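Side-chain contacts in importin subunit beta-1 (Saccharomyces cerevisiae, PDB 5OWU), which carries cargo into the nucleus in partnership with importin alpha, the adaptor that recognises the classical nuclear localization signal: residues I111-A116 and S155-G160; Y746-L751 and P790-E795. All blocks are in the same frame, centred on the assembly; numbering follows the deposited sequence.

Contact 1. Residues I111-A116 and S155-G160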
loop_
_atom_site.group_PDB
_atom_site.type_symbol
_atom_site.label_atom_id
_atom_site.label_comp_id
_atom_site.label_asym_id
_atom_site.label_seq_id
_atom_site.Cartn_x
_atom_site.Cartn_y
_atom_site.Cartn_z
ATOM N N ILE A 111 -3.477 18.202 -29.020
ATOM C CA ILE A 111 -4.789 17.889 -29.579
ATOM C C ILE A 111 -4.918 16.388 -29.764
ATOM O O ILE A 111 -5.931 15.779 -29.395
ATOM C CB ILE A 111 -4.994 18.634 -30.913
ATOM C CG1 ILE A 111 -5.040 20.151 -30.699
ATOM C CG2 ILE A 111 -6.265 18.144 -31.632
ATOM C CD1 ILE A 111 -6.216 20.640 -29.872
ATOM N N ALA A 112 -3.876 15.771 -30.332
ATOM C CA ALA A 112 -3.886 14.336 -30.588
ATOM C C ALA A 112 -4.030 13.537 -29.297
ATOM O O ALA A 112 -4.768 12.548 -29.250
ATOM C CB ALA A 112 -2.604 13.945 -31.322
ATOM N N ASN A 113 -3.321 13.942 -28.244
ATOM C CA ASN A 113 -3.421 13.256 -26.957
ATOM C C ASN A 113 -4.826 13.381 -26.366
ATOM O O ASN A 113 -5.433 12.383 -25.941
ATOM C CB ASN A 113 -2.379 13.827 -25.990
ATOM C CG ASN A 113 -2.199 12.970 -24.748
ATOM O OD1 ASN A 113 -2.098 11.751 -24.832
ATOM N ND2 ASN A 113 -2.160 13.607 -23.590
ATOM N N ALA A 114 -5.363 14.606 -26.316
ATOM C CA ALA A 114 -6.723 14.770 -25.797
ATOM C C ALA A 114 -7.712 13.929 -26.594
ATOM O O ALA A 114 -8.578 13.241 -26.025
ATOM C CB ALA A 114 -7.122 16.242 -25.835
ATOM N N ALA A 115 -7.584 13.956 -27.920
ATOM C CA ALA A 115 -8.466 13.175 -28.773
ATOM C C ALA A 115 -8.319 11.686 -28.495
ATOM O O ALA A 115 -9.309 10.947 -28.491
ATOM C CB ALA A 115 -8.165 13.487 -30.237
ATOM N N ALA A 116 -7.090 11.226 -28.253
ATOM C CA ALA A 116 -6.865 9.817 -27.960
ATOM C C ALA A 116 -7.565 9.410 -26.672
ATOM O O ALA A 116 -8.143 8.320 -26.587
ATOM C CB ALA A 116 -5.365 9.530 -27.864
ATOM N N SER A 155 -2.478 6.909 -32.549
ATOM C CA SER A 155 -3.351 5.747 -32.472
ATOM C C SER A 155 -2.885 4.783 -31.389
ATOM O O SER A 155 -3.711 4.215 -30.663
ATOM C CB SER A 155 -3.427 5.064 -33.837
ATOM O OG SER A 155 -3.903 5.986 -34.807
ATOM N N LEU A 156 -1.563 4.599 -31.251
ATOM C CA LEU A 156 -1.042 3.749 -30.185
ATOM C C LEU A 156 -1.363 4.325 -28.808
ATOM O O LEU A 156 -1.705 3.580 -27.882
ATOM C CB LEU A 156 0.467 3.553 -30.356
ATOM C CG LEU A 156 0.859 2.740 -31.597
ATOM C CD1 LEU A 156 2.334 2.858 -31.909
ATOM C CD2 LEU A 156 0.485 1.283 -31.406
ATOM N N LEU A 157 -1.264 5.647 -28.652
ATOM C CA LEU A 157 -1.718 6.277 -27.416
ATOM C C LEU A 157 -3.175 5.942 -27.138
ATOM O O LEU A 157 -3.535 5.563 -26.016
ATOM C CB LEU A 157 -1.551 7.795 -27.489
ATOM C CG LEU A 157 -0.130 8.352 -27.516
ATOM C CD1 LEU A 157 -0.195 9.865 -27.471
ATOM C CD2 LEU A 157 0.706 7.809 -26.366
ATOM N N ALA A 158 -4.033 6.094 -28.149
ATOM C CA ALA A 158 -5.450 5.799 -27.957
ATOM C C ALA A 158 -5.661 4.356 -27.510
ATOM O O ALA A 158 -6.471 4.092 -26.616
ATOM C CB ALA A 158 -6.227 6.085 -29.242
ATOM N N LEU A 159 -4.939 3.406 -28.112
ATOM C CA LEU A 159 -5.085 2.012 -27.701
ATOM C C LEU A 159 -4.632 1.813 -26.254
ATOM O O LEU A 159 -5.299 1.120 -25.465
ATOM C CB LEU A 159 -4.303 1.112 -28.658
ATOM C CG LEU A 159 -4.896 1.081 -30.075
ATOM C CD1 LEU A 159 -3.863 0.644 -31.078
ATOM C CD2 LEU A 159 -6.108 0.159 -30.122
ATOM N N GLY A 160 -3.520 2.445 -25.879
ATOM C CA GLY A 160 -3.098 2.402 -24.488
ATOM C C GLY A 160 -4.168 2.917 -23.545
ATOM O O GLY A 160 -4.522 2.253 -22.571
#
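Ala116 and Ala158 mark the point where two helices run close together: their CA atoms lie 4.3 Å apart, and the axes of 111-116 and 155-160 approach to 8.8 Å. The N-to-C directions differ by 33°, so the two segments travel roughly the same way with a signed crossing of -33°. The small side chains at the meeting point are consistent with so close an approach. The CB of Ala116 points at the facing helix and meets the CB of Ala158 at 3.8 Å; it lies equally near the backbone there, 3.7 Å from Ala158 N. A methyl thus rests on main chain as well as on side chain. Leu157 closes in beside it, its CB 4.2 Å from Ala116 CB. Towards the partly exposed side, Asn113 and Leu157 cross at about a right angle, and OD1 of the asparagine comes to 3.8 Å from Leu157 CD1. This is a polar oxygen against a methyl, in van der Waals contact. A chi1 of -167° sets CG of Asn113 opposite the backbone N, which turns the amide towards helix 149-165, where OD1 finds its polar partner in a hydrogen bond with Tyr161 OH, one turn beyond Leu157. The contact packs helix 109-126 of HEAT 3 against helix 149-165 of HEAT 4, the stacking of successive repeats by which a HEAT solenoid is built. Helix 90-104 reaches both segments through Leu104, which touches Ala116 and Ser155, while Leu156 extends the series to helix 195-208 and Ile111 and Ala114 pack on helix 55-67.

Contact 2. Residues Y746-L751 and P790-E795; sequences YQIKVL and PQLYSE
Ile748 and Gln791 have the nearest CA atoms of the two backbones, yet these stand 7.2 Å apart, so side chains bridge the gap between the helical segment 746-751 and the short turn of helix at 790-793. Ile748 supplies the largest share of the buried surface. Its CG1 branch, placed anti to the carbonyl carbon (chi1 -67°), carries CD1 to 3.5 Å from Gln791 CB, while the same methyl lies 4.0 Å from Leu792 CG. The two side chains of Ile748 and Gln791 cross at about a right angle, and the glutamine, extended beyond CG, brings NE2 to 3.6 Å from Ile748 CG1, a van der Waals contact of the polar amide nitrogen with a methylene. In the HEAT array this joins helix 741-764 of repeat 17 to repeat 18, in which 790-793 lies between helix 776-788 and helix 796-812. One turn beyond Ile748, Leu751 meets Leu792 methyl to methyl, CD1 to CD1 at 3.8 Å, again with the side chains crossed at about a right angle. With only a methyl in place of the branched Ile748 side chain, an alanine here would probably leave a gap between helix 741-764 and the Gln791 and Leu792 side chains, and take away part of the hydrocarbon surface against which the glutamine lies. Phe782 and Gln785 of helix 776-788 also touch Leu751, and Gln791 reaches back along helix 741-764 to Leu744 and Asp745.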
loop_
_atom_site.group_PDB
_atom_site.type_symbol
_atom_site.label_atom_id
_atom_site.label_comp_id
_atom_site.label_asym_id
_atom_site.label_seq_id
_atom_site.Cartn_x
_atom_site.Cartn_y
_atom_site.Cartn_z
ATOM N N TYR A 746 -9.479 0.114 1.949
ATOM C CA TYR A 746 -10.410 0.951 2.695
ATOM C C TYR A 746 -11.653 0.163 3.083
ATOM O O TYR A 746 -12.114 0.237 4.229
ATOM C CB TYR A 746 -10.798 2.187 1.885
ATOM C CG TYR A 746 -11.843 3.017 2.591
ATOM C CD1 TYR A 746 -11.521 3.750 3.729
ATOM C CD2 TYR A 746 -13.158 3.049 2.141
ATOM C CE1 TYR A 746 -12.474 4.500 4.390
ATOM C CE2 TYR A 746 -14.121 3.798 2.796
ATOM C CZ TYR A 746 -13.773 4.520 3.921
ATOM O OH TYR A 746 -14.723 5.269 4.577
ATOM N N GLN A 747 -12.208 -0.605 2.142
ATOM C CA GLN A 747 -13.381 -1.412 2.456
ATOM C C GLN A 747 -13.082 -2.382 3.591
ATOM O O GLN A 747 -13.934 -2.615 4.457
ATOM C CB GLN A 747 -13.853 -2.172 1.220
ATOM C CG GLN A 747 -15.187 -2.877 1.409
ATOM C CD GLN A 747 -15.200 -4.281 0.831
ATOM O OE1 GLN A 747 -14.182 -4.974 0.829
ATOM N NE2 GLN A 747 -16.358 -4.708 0.338
ATOM N N ILE A 748 -11.874 -2.957 3.605
ATOM C CA ILE A 748 -11.494 -3.834 4.711
ATOM C C ILE A 748 -11.501 -3.062 6.024
ATOM O O ILE A 748 -11.924 -3.582 7.061
ATOM C CB ILE A 748 -10.121 -4.480 4.445
ATOM C CG1 ILE A 748 -10.201 -5.454 3.262
ATOM C CG2 ILE A 748 -9.600 -5.197 5.695
ATOM C CD1 ILE A 748 -11.021 -6.707 3.519
ATOM N N LYS A 749 -11.027 -1.814 6.009
ATOM C CA LYS A 749 -11.062 -1.022 7.234
ATOM C C LYS A 749 -12.498 -0.816 7.704
ATOM O O LYS A 749 -12.800 -0.964 8.898
ATOM C CB LYS A 749 -10.362 0.317 7.014
ATOM C CG LYS A 749 -8.844 0.214 6.968
ATOM C CD LYS A 749 -8.256 0.083 8.366
ATOM C CE LYS A 749 -6.865 -0.543 8.342
ATOM N NZ LYS A 749 -6.919 -2.007 8.061
ATOM N N VAL A 750 -13.402 -0.495 6.774
ATOM C CA VAL A 750 -14.808 -0.299 7.122
ATOM C C VAL A 750 -15.385 -1.571 7.734
ATOM O O VAL A 750 -16.059 -1.529 8.771
ATOM C CB VAL A 750 -15.606 0.153 5.884
ATOM C CG1 VAL A 750 -17.096 0.313 6.211
ATOM C CG2 VAL A 750 -15.048 1.468 5.350
ATOM N N LEU A 751 -15.123 -2.724 7.114
ATOM C CA LEU A 751 -15.671 -3.974 7.638
ATOM C C LEU A 751 -15.090 -4.303 9.010
ATOM O O LEU A 751 -15.804 -4.802 9.890
ATOM C CB LEU A 751 -15.418 -5.115 6.650
ATOM C CG LEU A 751 -16.161 -4.995 5.313
ATOM C CD1 LEU A 751 -15.704 -6.065 4.329
ATOM C CD2 LEU A 751 -17.672 -5.081 5.517
ATOM N N PRO A 790 -10.193 -13.450 2.585
ATOM C CA PRO A 790 -8.989 -13.716 3.395
ATOM C C PRO A 790 -8.421 -12.485 4.080
ATOM O O PRO A 790 -7.822 -12.605 5.156
ATOM C CB PRO A 790 -7.998 -14.286 2.369
ATOM C CG PRO A 790 -8.835 -14.759 1.240
ATOM C CD PRO A 790 -10.001 -13.839 1.178
ATOM N N GLN A 791 -8.564 -11.303 3.481
ATOM C CA GLN A 791 -8.086 -10.098 4.143
ATOM C C GLN A 791 -8.734 -9.918 5.509
ATOM O O GLN A 791 -8.187 -9.201 6.356
ATOM C CB GLN A 791 -8.353 -8.882 3.256
ATOM C CG GLN A 791 -7.693 -8.965 1.888
ATOM C CD GLN A 791 -7.896 -7.704 1.072
ATOM O OE1 GLN A 791 -6.983 -6.889 0.929
ATOM N NE2 GLN A 791 -9.103 -7.535 0.534
ATOM N N LEU A 792 -9.876 -10.567 5.744
ATOM C CA LEU A 792 -10.531 -10.566 7.047
ATOM C C LEU A 792 -10.187 -11.813 7.859
ATOM O O LEU A 792 -9.593 -11.707 8.937
ATOM C CB LEU A 792 -12.053 -10.439 6.866
ATOM C CG LEU A 792 -12.541 -9.068 6.383
ATOM C CD1 LEU A 792 -14.006 -9.113 5.940
ATOM C CD2 LEU A 792 -12.355 -8.020 7.478
ATOM N N TYR A 793 -10.532 -13.004 7.362
ATOM C CA TYR A 793 -10.418 -14.173 8.229
ATOM C C TYR A 793 -8.972 -14.572 8.486
ATOM O O TYR A 793 -8.689 -15.172 9.528
ATOM C CB TYR A 793 -11.219 -15.358 7.669
ATOM C CG TYR A 793 -10.696 -16.020 6.407
ATOM C CD1 TYR A 793 -9.623 -16.907 6.450
ATOM C CD2 TYR A 793 -11.311 -15.797 5.179
ATOM C CE1 TYR A 793 -9.157 -17.526 5.296
ATOM C CE2 TYR A 793 -10.857 -16.412 4.025
ATOM C CZ TYR A 793 -9.780 -17.274 4.090
ATOM O OH TYR A 793 -9.328 -17.885 2.943
ATOM N N SER A 794 -8.045 -14.232 7.587
ATOM C CA SER A 794 -6.639 -14.560 7.816
ATOM C C SER A 794 -6.041 -13.766 8.973
ATOM O O SER A 794 -4.992 -14.155 9.497
ATOM C CB SER A 794 -5.822 -14.319 6.543
ATOM O OG SER A 794 -5.752 -12.940 6.222
ATOM N N GLU A 795 -6.678 -12.667 9.382
ATOM C CA GLU A 795 -6.218 -11.897 10.533
ATOM C C GLU A 795 -6.695 -12.564 11.818
ATOM O O GLU A 795 -7.901 -12.720 12.034
ATOM C CB GLU A 795 -6.730 -10.461 10.460
ATOM C CG GLU A 795 -6.068 -9.607 9.390
ATOM C CD GLU A 795 -4.635 -9.233 9.730
ATOM O OE1 GLU A 795 -4.302 -9.144 10.933
ATOM O OE2 GLU A 795 -3.843 -9.024 8.790
#

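From the N terminus, the chain passes through helix 109-126 and returns at helix 149-165, so contact 1 closes a loop with 38 intervening residues, 26 of them helical, and joins HEAT 3 to HEAT 4. Nearly six hundred residues later, contact 2 closes a second loop of the same length, with 30 helical residues, and joins HEAT 17 to HEAT 18. The loops are in series, neither nesting nor crossing. The centres of contact 1 and contact 2 lie about 39 Å apart. The nearest atoms of contact 1 and contact 2 are about 25 Å apart, so the two do not touch. Each ties adjacent repeats locally, one near the beginning of the superhelix and the other towards its end.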